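Local coordinates for protein GlcNAc Inducible Gene 2, GIG2 (Candida albicans, PDB 6AKZ) that binds iron and is probably an oxygenase of the cupin-related DUF1479 family, encoded by a gene induced by N-acetylglucosamine, at residues Pro135-Glu138 with Ala139-Pro143; Val96-Ile99 with Asp100-Phe103; Gly416-Ile419 with Asp420-Lys423; Thr388-Ala391 with Phe392-Ile396; Ser428-Met432 with Gly433-Phe437. All blocks are in the same frame, centred on the assembly; numbering follows the deposited sequence.

All five contacts are local, each within one stretch of chain, and all lie away from the iron site. Contact 1, on helix 134-140, is buried. The other four are partly buried, with exposed residues in contacts 2, 3 and 4. Contact 2 lies in the first turns of helix 96-112, and its Trp102 packs against contact 1. Contact 3 is a water-linked 3-10 turn, tied to contact 1 by the salt bridge of Glu138 with Lys423. Contacts 4 and 5 both end helices with Schellman motifs, using Asn395 and Gly433. They meet through Arg389 and Gly433, and Leu422 of contact 3 packs on Leu434 of contact 5. Contacts 2 and 4 do not touch.

Contact 1: Pro135-Glu138 with Ala139-Pro143; sequences PQTE and ARFHP
The last turns of helix 134-140 bring Gln136 beside Arg140, one turn apart. The two side chains run side by side and point the same way. CB of Gln136 sits over one face of the guanidinium, 3.7 Å from NH1 of Arg140. The amide and guanidinium planes are 35° apart. Arg140 is extended from CG to NE, which carries its guanidinium back along the helix to that point. Water 1 accepts from Gln136 NE2 at 3.0 Å and more weakly from Arg140 NH2. Water 2 lies in the guanidinium plane, accepts from Arg140 NH1 at 2.8 Å and donates to OG1 of Thr137. Outside bonds fix the same ends: Gln136 OE1 is hydrogen-bonded to Ser133 OG, and Arg140 NH2 reaches the carbonyl of Phe131. The backbone ladder is alpha-helical, with Arg140 N bonded to Gln136 O at 2.9 Å. The next bond runs from Phe141 N to Thr137 O at 3.2 Å. Phe141 is the first residue to leave helical angles, and CD2 of its ring lies 3.3 Å from Thr137 O. His142 follows as N-cap of helix 143-153, where its ND1 takes the backbone N-H of Asn144.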
loop_
_atom_site.group_PDB
_atom_site.type_symbol
_atom_site.label_atom_id
_atom_site.label_comp_id
_atom_site.label_asym_id
_atom_site.label_seq_id
_atom_site.Cartn_x
_atom_site.Cartn_y
_atom_site.Cartn_z
ATOM N N PRO A 135 -1.051 -16.054 16.446
ATOM C CA PRO A 135 -0.274 -16.286 15.227
ATOM C C PRO A 135 0.083 -14.984 14.483
ATOM O O PRO A 135 1.177 -14.914 13.874
ATOM C CB PRO A 135 -1.156 -17.204 14.372
ATOM C CG PRO A 135 -2.345 -17.586 15.256
ATOM C CD PRO A 135 -2.307 -16.831 16.497
ATOM N N GLN A 136 -0.830 -14.026 14.473
ATOM C CA GLN A 136 -0.561 -12.712 13.939
ATOM C C GLN A 136 0.605 -11.970 14.597
ATOM O O GLN A 136 1.554 -11.484 13.915
ATOM C CB GLN A 136 -1.803 -11.862 13.874
ATOM C CG GLN A 136 -2.764 -12.307 12.795
ATOM C CD GLN A 136 -4.109 -11.722 13.039
ATOM O OE1 GLN A 136 -4.757 -11.977 14.092
ATOM N NE2 GLN A 136 -4.591 -10.945 12.038
ATOM N N THR A 137 0.614 -11.963 15.912
ATOM C CA THR A 137 1.656 -11.306 16.673
ATOM C C THR A 137 2.954 -12.027 16.465
ATOM O O THR A 137 3.996 -11.389 16.172
ATOM C CB THR A 137 1.259 -11.182 18.171
ATOM O OG1 THR A 137 0.138 -10.339 18.250
ATOM C CG2 THR A 137 2.352 -10.566 18.991
ATOM N N GLU A 138 2.924 -13.369 16.455
ATOM C CA GLU A 138 4.134 -14.082 16.183
ATOM C C GLU A 138 4.679 -13.906 14.766
ATOM O O GLU A 138 5.879 -13.914 14.553
ATOM C CB GLU A 138 4.002 -15.594 16.466
ATOM C CG GLU A 138 3.802 -15.909 17.962
ATOM C CD GLU A 138 3.757 -17.412 18.220
ATOM O OE1 GLU A 138 3.596 -18.199 17.238
ATOM O OE2 GLU A 138 3.900 -17.793 19.413
ATOM N N ALA A 139 3.781 -13.864 13.798
ATOM C CA ALA A 139 4.170 -13.697 12.383
ATOM C C ALA A 139 4.810 -12.322 12.134
ATOM O O ALA A 139 5.884 -12.170 11.500
ATOM C CB ALA A 139 2.928 -13.900 11.459
ATOM N N ARG A 140 4.156 -11.328 12.638
ATOM C CA ARG A 140 4.592 -9.966 12.464
ATOM C C ARG A 140 5.989 -9.755 13.020
ATOM O O ARG A 140 6.761 -9.034 12.475
ATOM C CB ARG A 140 3.601 -9.011 13.130
ATOM C CG ARG A 140 2.272 -8.902 12.400
ATOM C CD ARG A 140 1.305 -7.920 13.040
ATOM N NE ARG A 140 -0.049 -7.922 12.494
ATOM C CZ ARG A 140 -1.173 -8.082 13.191
ATOM N NH1 ARG A 140 -1.145 -8.237 14.470
ATOM N NH2 ARG A 140 -2.322 -8.062 12.597
ATOM N N PHE A 141 6.295 -10.403 14.099
ATOM C CA PHE A 141 7.561 -10.223 14.724
ATOM C C PHE A 141 8.558 -11.345 14.584
ATOM O O PHE A 141 9.610 -11.307 15.212
ATOM C CB PHE A 141 7.357 -9.776 16.138
ATOM C CG PHE A 141 6.568 -8.527 16.234
ATOM C CD1 PHE A 141 6.998 -7.371 15.623
ATOM C CD2 PHE A 141 5.426 -8.516 16.961
ATOM C CE1 PHE A 141 6.279 -6.199 15.735
ATOM C CE2 PHE A 141 4.676 -7.353 17.066
ATOM C CZ PHE A 141 5.122 -6.206 16.465
ATOM N N HIS A 142 8.302 -12.316 13.714
ATOM C CA HIS A 142 9.264 -13.315 13.446
ATOM C C HIS A 142 10.545 -12.671 12.905
ATOM O O HIS A 142 10.466 -11.743 12.103
ATOM C CB HIS A 142 8.704 -14.310 12.434
ATOM C CG HIS A 142 9.555 -15.504 12.195
ATOM N ND1 HIS A 142 10.699 -15.490 11.421
ATOM C CD2 HIS A 142 9.393 -16.797 12.598
ATOM C CE1 HIS A 142 11.204 -16.718 11.356
ATOM N NE2 HIS A 142 10.431 -17.523 12.068
ATOM N N PRO A 143 11.714 -13.130 13.350
ATOM C CA PRO A 143 12.980 -12.485 12.927
ATOM C C PRO A 143 13.148 -12.378 11.411
ATOM O O PRO A 143 13.703 -11.379 10.903
ATOM C CB PRO A 143 14.083 -13.446 13.501
ATOM C CG PRO A 143 13.391 -14.223 14.531
ATOM C CD PRO A 143 11.997 -14.403 14.062
HETATM O O HOH W 1 -2.927 -9.843 9.850
HETATM O O HOH W 2 0.475 -7.988 16.780
#

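Contact 2: Val96-Ile99 with Asp100-Phe103; sequences VDRI and DIWF
Asp100 N donates to Val96 O at 3.0 Å, a bond of the backbone ladder in the first turns of helix 96-112. Trp102 N to Arg98 O follows at 3.0 Å and is nearly straight, with 174° at the hydrogen. The carboxylate of Asp100 turns back over Val96 because its CG lies anti to the carbonyl carbon (chi1 -60°). This sets OD1 of Asp100 2.9 Å from Val96 O, two acceptors side by side. Lys343 forms a salt bridge with that OD1. Further out, Arg98 folds over the indole of Trp102. Its CG is anti to the backbone N, and the chain then bends at chi2 and chi3. CG of Arg98 stands 3.8 Å from the centroid of the six-membered ring of Trp102, almost on its normal, a CH-pi contact. CD of Arg98 is 3.6 Å from CE2 of Trp102. The guanidinium plane is turned 53° from the ring. Ile99 CD1 approaches CE3 of Trp102 at 4.2 Å. The indole N-H is used by Glu138 OE1 of helix 134-140. The lysine probably offsets the repulsion between the Asp100 carboxylate and Val96 O, while CG and CD of Arg98, not its guanidinium, cover one face of the indole.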
loop_
_atom_site.group_PDB
_atom_site.type_symbol
_atom_site.label_atom_id
_atom_site.label_comp_id
_atom_site.label_asym_id
_atom_site.label_seq_id
_atom_site.Cartn_x
_atom_site.Cartn_y
_atom_site.Cartn_z
ATOM N N VAL A 96 7.524 -24.189 6.374
ATOM C CA VAL A 96 6.184 -24.691 6.146
ATOM C C VAL A 96 5.572 -25.223 7.414
ATOM O O VAL A 96 4.383 -25.030 7.670
ATOM C CB VAL A 96 6.178 -25.791 5.069
ATOM C CG1 VAL A 96 4.840 -26.519 5.020
ATOM C CG2 VAL A 96 6.559 -25.197 3.711
ATOM N N ASP A 97 6.339 -25.894 8.252
ATOM C CA ASP A 97 5.712 -26.406 9.452
ATOM C C ASP A 97 5.162 -25.322 10.364
ATOM O O ASP A 97 4.100 -25.468 11.003
ATOM C CB ASP A 97 6.683 -27.319 10.233
ATOM C CG ASP A 97 6.870 -28.694 9.553
ATOM O OD1 ASP A 97 6.039 -29.129 8.701
ATOM O OD2 ASP A 97 7.891 -29.333 9.865
ATOM N N ARG A 98 5.906 -24.241 10.479
ATOM C CA ARG A 98 5.451 -23.100 11.239
ATOM C C ARG A 98 4.213 -22.406 10.677
ATOM O O ARG A 98 3.276 -21.993 11.381
ATOM C CB ARG A 98 6.615 -22.104 11.312
ATOM C CG ARG A 98 6.309 -20.854 12.092
ATOM C CD ARG A 98 5.699 -21.046 13.444
ATOM N NE ARG A 98 6.577 -21.810 14.318
ATOM C CZ ARG A 98 6.270 -22.158 15.579
ATOM N NH1 ARG A 98 5.099 -21.826 16.111
ATOM N NH2 ARG A 98 7.151 -22.849 16.323
ATOM N N ILE A 99 4.192 -22.288 9.383
ATOM C CA ILE A 99 3.021 -21.796 8.675
ATOM C C ILE A 99 1.777 -22.612 8.940
ATOM O O ILE A 99 0.696 -22.062 9.187
ATOM C CB ILE A 99 3.264 -21.721 7.151
ATOM C CG1 ILE A 99 4.264 -20.666 6.830
ATOM C CG2 ILE A 99 1.965 -21.480 6.386
ATOM C CD1 ILE A 99 3.842 -19.238 7.020
ATOM N N ASP A 100 1.926 -23.935 8.923
ATOM C CA ASP A 100 0.806 -24.840 9.176
ATOM C C ASP A 100 0.241 -24.670 10.589
ATOM O O ASP A 100 -0.974 -24.654 10.779
ATOM C CB ASP A 100 1.229 -26.293 8.953
ATOM C CG ASP A 100 1.704 -26.550 7.536
ATOM O OD1 ASP A 100 1.694 -25.601 6.723
ATOM O OD2 ASP A 100 2.086 -27.700 7.234
ATOM N N ILE A 101 1.126 -24.533 11.575
ATOM C CA ILE A 101 0.709 -24.333 12.940
ATOM C C ILE A 101 -0.064 -23.009 13.037
ATOM O O ILE A 101 -1.125 -22.937 13.635
ATOM C CB ILE A 101 1.982 -24.362 13.837
ATOM C CG1 ILE A 101 2.526 -25.782 13.948
ATOM C CG2 ILE A 101 1.679 -23.791 15.210
ATOM C CD1 ILE A 101 3.999 -25.838 14.347
ATOM N N TRP A 102 0.495 -21.927 12.493
ATOM C CA TRP A 102 -0.211 -20.649 12.509
ATOM C C TRP A 102 -1.586 -20.675 11.830
ATOM O O TRP A 102 -2.570 -20.150 12.372
ATOM C CB TRP A 102 0.666 -19.540 11.871
ATOM C CG TRP A 102 1.812 -19.037 12.696
ATOM C CD1 TRP A 102 1.935 -19.087 14.066
ATOM C CD2 TRP A 102 2.959 -18.336 12.218
ATOM N NE1 TRP A 102 3.104 -18.528 14.448
ATOM C CE2 TRP A 102 3.762 -18.037 13.356
ATOM C CE3 TRP A 102 3.425 -17.943 10.949
ATOM C CZ2 TRP A 102 4.991 -17.351 13.244
ATOM C CZ3 TRP A 102 4.616 -17.225 10.856
ATOM C CH2 TRP A 102 5.427 -16.991 11.979
ATOM N N PHE A 103 -1.666 -21.324 10.670
ATOM C CA PHE A 103 -2.935 -21.420 9.922
ATOM C C PHE A 103 -3.944 -22.180 10.792
ATOM O O PHE A 103 -5.057 -21.739 10.958
ATOM C CB PHE A 103 -2.771 -22.151 8.576
ATOM C CG PHE A 103 -4.038 -22.284 7.837
ATOM C CD1 PHE A 103 -4.652 -21.179 7.295
ATOM C CD2 PHE A 103 -4.725 -23.505 7.825
ATOM C CE1 PHE A 103 -5.902 -21.263 6.665
ATOM C CE2 PHE A 103 -5.956 -23.611 7.218
ATOM C CZ PHE A 103 -6.539 -22.488 6.624
#

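Contact 3: Gly416-Ile419 with Asp420-Lys423; sequences GANI and DDLK
This is a local turn contact in the loop between helices 407-412 and 426-431, at the edge of the fold. Asn418 and Asp421 meet across it. CB of Asn418 lies 3.4 Å from OD2 of Asp421. The backbone closes the same turn: Asp421 N donates to Asn418 O at 2.8 Å. The donor stands above the carbonyl plane, 48° out of it, and the bond is bent. Leu422 N repeats this with Ile419 O at 3.1 Å, and Lys423 N bonds to Asp420 O at 2.9 Å. Asp421 CG is anti to its carbonyl carbon (chi1 -61°), which swings the carboxylate back toward the start of the turn. Water 4 then accepts from Asn418 N and donates to OD2 of Asp421 at 2.7 Å. The carboxylate is thus linked through water to the chain entering the turn. Water 3 lies between that OD2 and the carbonyl oxygen of Gly416, but its bonds are doubtful. Water 5 accepts from ND2 of Asn418 at 2.9 Å and also from the N-H of Asp420. The apolar side of the turn is formed by Ile419 and Leu422, whose CD1 atoms are 4.3 Å apart. Both side chains also touch Phe392 of helix 382-394 and Leu434. At the start of the loop Ala417 touches Phe392 too; at its end Lys423 makes a salt bridge with Glu138. Consecutive bonds from residue i+3 back to residue i, with donors well above the carbonyl planes in the first two, are characteristic of a short 3-10 segment, here 420-422 and the residue before it.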
loop_
_atom_site.group_PDB
_atom_site.type_symbol
_atom_site.label_atom_id
_atom_site.label_comp_id
_atom_site.label_asym_id
_atom_site.label_seq_id
_atom_site.Cartn_x
_atom_site.Cartn_y
_atom_site.Cartn_z
ATOM N N GLY A 416 -7.819 -11.801 20.784
ATOM C CA GLY A 416 -6.711 -12.674 21.035
ATOM C C GLY A 416 -5.424 -12.048 21.493
ATOM O O GLY A 416 -4.384 -12.697 21.480
ATOM N N ALA A 417 -5.465 -10.773 21.889
ATOM C CA ALA A 417 -4.270 -10.007 22.271
ATOM C C ALA A 417 -3.688 -10.556 23.501
ATOM O O ALA A 417 -4.410 -10.796 24.452
ATOM C CB ALA A 417 -4.652 -8.577 22.546
ATOM N N ASN A 418 -2.421 -10.844 23.470
ATOM C CA ASN A 418 -1.698 -11.221 24.670
ATOM C C ASN A 418 -0.357 -10.615 24.656
ATOM O O ASN A 418 0.463 -10.944 23.801
ATOM C CB ASN A 418 -1.552 -12.742 24.793
ATOM C CG ASN A 418 -2.622 -13.344 25.630
ATOM O OD1 ASN A 418 -3.436 -14.113 25.152
ATOM N ND2 ASN A 418 -2.637 -12.980 26.911
ATOM N N ILE A 419 -0.109 -9.733 25.623
ATOM C CA ILE A 419 1.199 -9.154 25.800
ATOM C C ILE A 419 2.305 -10.215 25.734
ATOM O O ILE A 419 3.384 -9.951 25.215
ATOM C CB ILE A 419 1.300 -8.406 27.175
ATOM C CG1 ILE A 419 0.591 -7.071 27.103
ATOM C CG2 ILE A 419 2.741 -8.160 27.563
ATOM C CD1 ILE A 419 1.421 -5.989 26.427
ATOM N N ASP A 420 2.087 -11.398 26.303
ATOM C CA ASP A 420 3.153 -12.382 26.304
ATOM C C ASP A 420 3.518 -12.893 24.886
ATOM O O ASP A 420 4.623 -13.387 24.748
ATOM C CB ASP A 420 2.834 -13.628 27.150
ATOM C CG ASP A 420 2.961 -13.385 28.681
ATOM O OD1 ASP A 420 3.418 -12.310 29.143
ATOM O OD2 ASP A 420 2.585 -14.336 29.414
ATOM N N ASP A 421 2.630 -12.751 23.902
ATOM C CA ASP A 421 2.932 -13.128 22.491
ATOM C C ASP A 421 4.054 -12.260 21.906
ATOM O O ASP A 421 4.652 -12.583 20.873
ATOM C CB ASP A 421 1.690 -12.970 21.624
ATOM C CG ASP A 421 0.533 -13.866 22.065
ATOM O OD1 ASP A 421 0.844 -14.850 22.773
ATOM O OD2 ASP A 421 -0.635 -13.640 21.652
ATOM N N LEU A 422 4.337 -11.126 22.547
ATOM C CA LEU A 422 5.414 -10.285 22.137
ATOM C C LEU A 422 6.713 -10.753 22.705
ATOM O O LEU A 422 7.699 -10.244 22.337
ATOM C CB LEU A 422 5.121 -8.822 22.513
ATOM C CG LEU A 422 3.852 -8.208 21.934
ATOM C CD1 LEU A 422 3.341 -6.995 22.684
ATOM C CD2 LEU A 422 4.155 -7.848 20.486
ATOM N N LYS A 423 6.716 -11.775 23.584
ATOM C CA LYS A 423 7.883 -12.448 23.988
ATOM C C LYS A 423 8.885 -11.528 24.734
ATOM O O LYS A 423 10.105 -11.695 24.604
ATOM C CB LYS A 423 8.574 -13.179 22.844
ATOM C CG LYS A 423 7.686 -13.884 21.811
ATOM C CD LYS A 423 7.057 -15.174 22.254
ATOM C CE LYS A 423 6.182 -15.725 21.115
ATOM N NZ LYS A 423 5.110 -16.593 21.637
HETATM O O HOH W 3 -2.925 -14.619 22.141
HETATM O O HOH W 4 -1.229 -11.281 20.541
HETATM O O HOH W 5 0.102 -12.250 27.666
#

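Contact 4: Thr388-Ala391 with Phe392-Ile396; sequences TRDA and FLKNI
A Schellman motif ends helix 382-394, and Ala391 and Ile396 meet across it. Ile396 N donates to Ala391 O at 3.0 Å. The bond is nearly straight, 167° at the hydrogen, and lies in the carbonyl plane. CG1 of Ile396 packs 4.2 Å from CB of Ala391. It reaches there from between the backbone N and carbonyl carbon of its own residue (chi1 57°). Asn395, with positive phi, is the C-prime residue where the chain turns back, and its N bonds weakly to Phe392 O. Its OD1 accepts from Ala417 N, which ties the helix end to the loop after helix 407-412. Before the cap the ladder is ordinary alpha-helix, as in Lys394 N to Asp390 O at 3.1 Å. Two side-chain pairs lie along it. CD of Lys394 rests 3.5 Å from OD1 of Asp390. Lys394 bends at chi3, and its NZ stays 4.5 Å from OD2 of Asp390, beyond a salt bridge. Arg389 is extended from CG to NE, and CD1 of Leu393 touches its CG at 3.8 Å. The guanidinium of Arg389 goes on to donate through NH1 to the carbonyl of Gly433.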
loop_
_atom_site.group_PDB
_atom_site.type_symbol
_atom_site.label_atom_id
_atom_site.label_comp_id
_atom_site.label_asym_id
_atom_site.label_seq_id
_atom_site.Cartn_x
_atom_site.Cartn_y
_atom_site.Cartn_z
ATOM N N THR A 388 -3.148 1.371 17.514
ATOM C CA THR A 388 -2.613 0.036 17.727
ATOM C C THR A 388 -2.395 -0.265 19.206
ATOM O O THR A 388 -2.728 -1.299 19.692
ATOM C CB THR A 388 -1.307 -0.138 16.917
ATOM O OG1 THR A 388 -1.671 -0.241 15.565
ATOM C CG2 THR A 388 -0.576 -1.322 17.294
ATOM N N ARG A 389 -1.833 0.702 19.923
ATOM C CA ARG A 389 -1.586 0.539 21.352
ATOM C C ARG A 389 -2.901 0.396 22.120
ATOM O O ARG A 389 -3.031 -0.458 22.998
ATOM C CB ARG A 389 -0.785 1.722 21.898
ATOM C CG ARG A 389 -0.786 1.827 23.414
ATOM C CD ARG A 389 -0.341 3.206 23.873
ATOM N NE ARG A 389 -0.260 3.299 25.327
ATOM C CZ ARG A 389 0.871 3.204 26.020
ATOM N NH1 ARG A 389 2.022 3.014 25.390
ATOM N NH2 ARG A 389 0.851 3.301 27.342
ATOM N N ASP A 390 -3.870 1.240 21.779
ATOM C CA ASP A 390 -5.181 1.233 22.411
ATOM C C ASP A 390 -5.985 -0.013 22.078
ATOM O O ASP A 390 -6.615 -0.602 22.957
ATOM C CB ASP A 390 -5.969 2.484 22.014
ATOM C CG ASP A 390 -7.267 2.623 22.785
ATOM O OD1 ASP A 390 -7.211 2.809 24.018
ATOM O OD2 ASP A 390 -8.344 2.546 22.157
ATOM N N ALA A 391 -5.971 -0.418 20.812
ATOM C CA ALA A 391 -6.742 -1.619 20.421
ATOM C C ALA A 391 -6.199 -2.909 20.986
ATOM O O ALA A 391 -6.980 -3.801 21.381
ATOM C CB ALA A 391 -6.833 -1.711 18.917
ATOM N N PHE A 392 -4.888 -3.046 20.990
ATOM C CA PHE A 392 -4.263 -4.243 21.504
ATOM C C PHE A 392 -4.461 -4.355 23.030
ATOM O O PHE A 392 -4.641 -5.474 23.573
ATOM C CB PHE A 392 -2.797 -4.206 21.227
ATOM C CG PHE A 392 -2.067 -5.484 21.531
ATOM C CD1 PHE A 392 -2.044 -6.498 20.604
ATOM C CD2 PHE A 392 -1.435 -5.688 22.767
ATOM C CE1 PHE A 392 -1.365 -7.671 20.838
ATOM C CE2 PHE A 392 -0.756 -6.865 23.029
ATOM C CZ PHE A 392 -0.698 -7.849 22.072
ATOM N N LEU A 393 -4.290 -3.217 23.708
ATOM C CA LEU A 393 -4.389 -3.198 25.183
ATOM C C LEU A 393 -5.858 -3.521 25.573
ATOM O O LEU A 393 -6.092 -4.186 26.582
ATOM C CB LEU A 393 -3.934 -1.856 25.761
ATOM C CG LEU A 393 -2.429 -1.639 25.896
ATOM C CD1 LEU A 393 -2.137 -0.195 26.334
ATOM C CD2 LEU A 393 -1.786 -2.677 26.821
ATOM N N LYS A 394 -6.804 -3.045 24.812
ATOM C CA LYS A 394 -8.240 -3.297 25.051
ATOM C C LYS A 394 -8.790 -4.568 24.379
ATOM O O LYS A 394 -9.963 -4.918 24.605
ATOM C CB LYS A 394 -9.057 -2.131 24.536
ATOM C CG LYS A 394 -8.845 -0.871 25.353
ATOM C CD LYS A 394 -9.569 0.326 24.768
ATOM C CE LYS A 394 -10.953 0.438 25.374
ATOM N NZ LYS A 394 -11.902 1.250 24.560
ATOM N N ASN A 395 -7.970 -5.254 23.568
ATOM C CA ASN A 395 -8.409 -6.453 22.847
ATOM C C ASN A 395 -9.637 -6.263 21.976
ATOM O O ASN A 395 -10.557 -7.084 21.969
ATOM C CB ASN A 395 -8.662 -7.545 23.858
ATOM C CG ASN A 395 -8.314 -8.904 23.361
ATOM O OD1 ASN A 395 -7.823 -9.124 22.244
ATOM N ND2 ASN A 395 -8.532 -9.852 24.223
ATOM N N ILE A 396 -9.628 -5.197 21.198
ATOM C CA ILE A 396 -10.705 -4.794 20.256
ATOM C C ILE A 396 -10.091 -4.555 18.841
ATOM O O ILE A 396 -8.880 -4.596 18.677
ATOM C CB ILE A 396 -11.456 -3.554 20.728
ATOM C CG1 ILE A 396 -10.502 -2.380 20.934
ATOM C CG2 ILE A 396 -12.224 -3.875 22.046
ATOM C CD1 ILE A 396 -11.218 -1.069 21.232
#

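Contact 5: Ser428-Met432 with Gly433-Phe437; sequences SKRSM and GLEEF
Backbone bonds between Lys429 and Leu434 and between Arg430 and Gly433 form a Schellman motif that ends helix 426-431. Leu434 N donates to Lys429 O at 2.9 Å. Met432 N uses the same oxygen from the opposite face of its plane. Gly433 N bonds to Arg430 O at 3.1 Å from above the carbonyl plane, 65° out of it. Gly433 has positive phi, a conformation that favours glycine.

The apolar contacts follow the reversed chain. CD1 of Leu434 packs against CB of Met432 at 3.7 Å. Met432 also touches Phe392 of helix 382-394. Phe437 brings CE1 of its ring to 3.7 Å from CB of Arg430. CB of Glu435 is 3.8 Å from CG of Arg430. The Phe437 ring also touches Arg451 and Ala454, which links the loop to helix 445-460.

The polar side-chain contacts belong to Arg430. Its chain is extended from CG to NE and runs alongside the loop. NE donates to Glu436 O at 2.9 Å, 163° at the hydrogen, and that oxygen lies at the guanidinium edge, near its plane. Water 6 is in that plane too: it accepts from NH2 of Arg430 at 2.9 Å and donates to Glu436 O and, at 3.0 Å, to OE2 of Glu435.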
loop_
_atom_site.group_PDB
_atom_site.type_symbol
_atom_site.label_atom_id
_atom_site.label_comp_id
_atom_site.label_asym_id
_atom_site.label_seq_id
_atom_site.Cartn_x
_atom_site.Cartn_y
_atom_site.Cartn_z
ATOM N N SER A 428 9.803 -5.244 19.392
ATOM C CA SER A 428 8.417 -5.554 18.999
ATOM C C SER A 428 7.409 -4.706 19.720
ATOM O O SER A 428 6.417 -4.268 19.160
ATOM C CB SER A 428 8.050 -6.985 19.266
ATOM O OG SER A 428 8.942 -7.853 18.660
ATOM N N LYS A 429 7.615 -4.491 21.024
ATOM C CA LYS A 429 6.700 -3.684 21.769
ATOM C C LYS A 429 6.692 -2.225 21.248
ATOM O O LYS A 429 5.648 -1.589 21.199
ATOM C CB LYS A 429 7.065 -3.688 23.272
ATOM C CG LYS A 429 6.799 -4.998 23.931
ATOM C CD LYS A 429 7.287 -5.044 25.316
ATOM C CE LYS A 429 6.734 -6.312 25.965
ATOM N NZ LYS A 429 7.317 -6.443 27.325
ATOM N N ARG A 430 7.822 -1.745 20.773
ATOM C CA ARG A 430 7.883 -0.371 20.218
ATOM C C ARG A 430 7.064 -0.311 18.949
ATOM O O ARG A 430 6.350 0.628 18.772
ATOM C CB ARG A 430 9.314 0.018 19.914
ATOM C CG ARG A 430 10.066 0.412 21.184
ATOM C CD ARG A 430 11.536 0.555 20.860
ATOM N NE ARG A 430 12.265 0.939 22.077
ATOM C CZ ARG A 430 13.483 0.514 22.438
ATOM N NH1 ARG A 430 14.237 -0.227 21.659
ATOM N NH2 ARG A 430 14.009 0.979 23.577
ATOM N N SER A 431 7.122 -1.360 18.133
ATOM C CA SER A 431 6.252 -1.444 16.963
ATOM C C SER A 431 4.708 -1.376 17.178
ATOM O O SER A 431 3.909 -0.949 16.288
ATOM C CB SER A 431 6.685 -2.645 16.085
ATOM O OG SER A 431 7.994 -2.475 15.599
ATOM N N MET A 432 4.276 -1.755 18.395
ATOM C CA MET A 432 2.938 -1.860 18.822
ATOM C C MET A 432 2.535 -0.681 19.639
ATOM O O MET A 432 1.443 -0.652 20.115
ATOM C CB MET A 432 2.796 -3.120 19.750
ATOM C CG MET A 432 2.954 -4.457 19.074
ATOM S SD MET A 432 1.627 -4.756 17.863
ATOM C CE MET A 432 0.123 -4.711 18.787
ATOM N N GLY A 433 3.413 0.283 19.853
ATOM C CA GLY A 433 3.059 1.473 20.592
ATOM C C GLY A 433 3.100 1.241 22.102
ATOM O O GLY A 433 2.462 1.977 22.824
ATOM N N LEU A 434 3.816 0.218 22.570
ATOM C CA LEU A 434 3.737 -0.208 23.978
ATOM C C LEU A 434 4.990 0.209 24.734
ATOM O O LEU A 434 5.077 -0.060 25.931
ATOM C CB LEU A 434 3.546 -1.729 24.045
ATOM C CG LEU A 434 2.229 -2.260 23.431
ATOM C CD1 LEU A 434 2.225 -3.788 23.307
ATOM C CD2 LEU A 434 1.012 -1.800 24.210
ATOM N N GLU A 435 5.977 0.816 24.046
ATOM C CA GLU A 435 7.230 1.156 24.669
ATOM C C GLU A 435 7.776 2.362 23.931
ATOM O O GLU A 435 7.662 2.424 22.699
ATOM C CB GLU A 435 8.181 -0.007 24.487
ATOM C CG GLU A 435 9.571 0.236 25.032
ATOM C CD GLU A 435 9.535 0.415 26.553
ATOM O OE1 GLU A 435 9.082 -0.528 27.247
ATOM O OE2 GLU A 435 9.877 1.520 27.023
ATOM N N GLU A 436 8.403 3.292 24.667
ATOM C CA GLU A 436 8.947 4.476 24.043
ATOM C C GLU A 436 10.126 4.071 23.159
ATOM O O GLU A 436 10.830 3.054 23.382
ATOM C CB GLU A 436 9.446 5.498 25.100
ATOM C CG GLU A 436 8.351 6.003 26.024
ATOM C CD GLU A 436 8.177 5.178 27.329
ATOM O OE1 GLU A 436 8.288 3.890 27.381
ATOM O OE2 GLU A 436 7.917 5.848 28.347
ATOM N N PHE A 437 10.345 4.879 22.148
ATOM C CA PHE A 437 11.484 4.721 21.206
ATOM C C PHE A 437 12.774 5.207 21.797
ATOM O O PHE A 437 12.801 6.170 22.524
ATOM C CB PHE A 437 11.177 5.454 19.897
ATOM C CG PHE A 437 10.001 4.884 19.178
ATOM C CD1 PHE A 437 10.163 3.716 18.437
ATOM C CD2 PHE A 437 8.771 5.461 19.284
ATOM C CE1 PHE A 437 9.068 3.125 17.846
ATOM C CE2 PHE A 437 7.675 4.895 18.631
ATOM C CZ PHE A 437 7.853 3.716 17.893
HETATM O O HOH W 6 12.387 2.289 25.597
#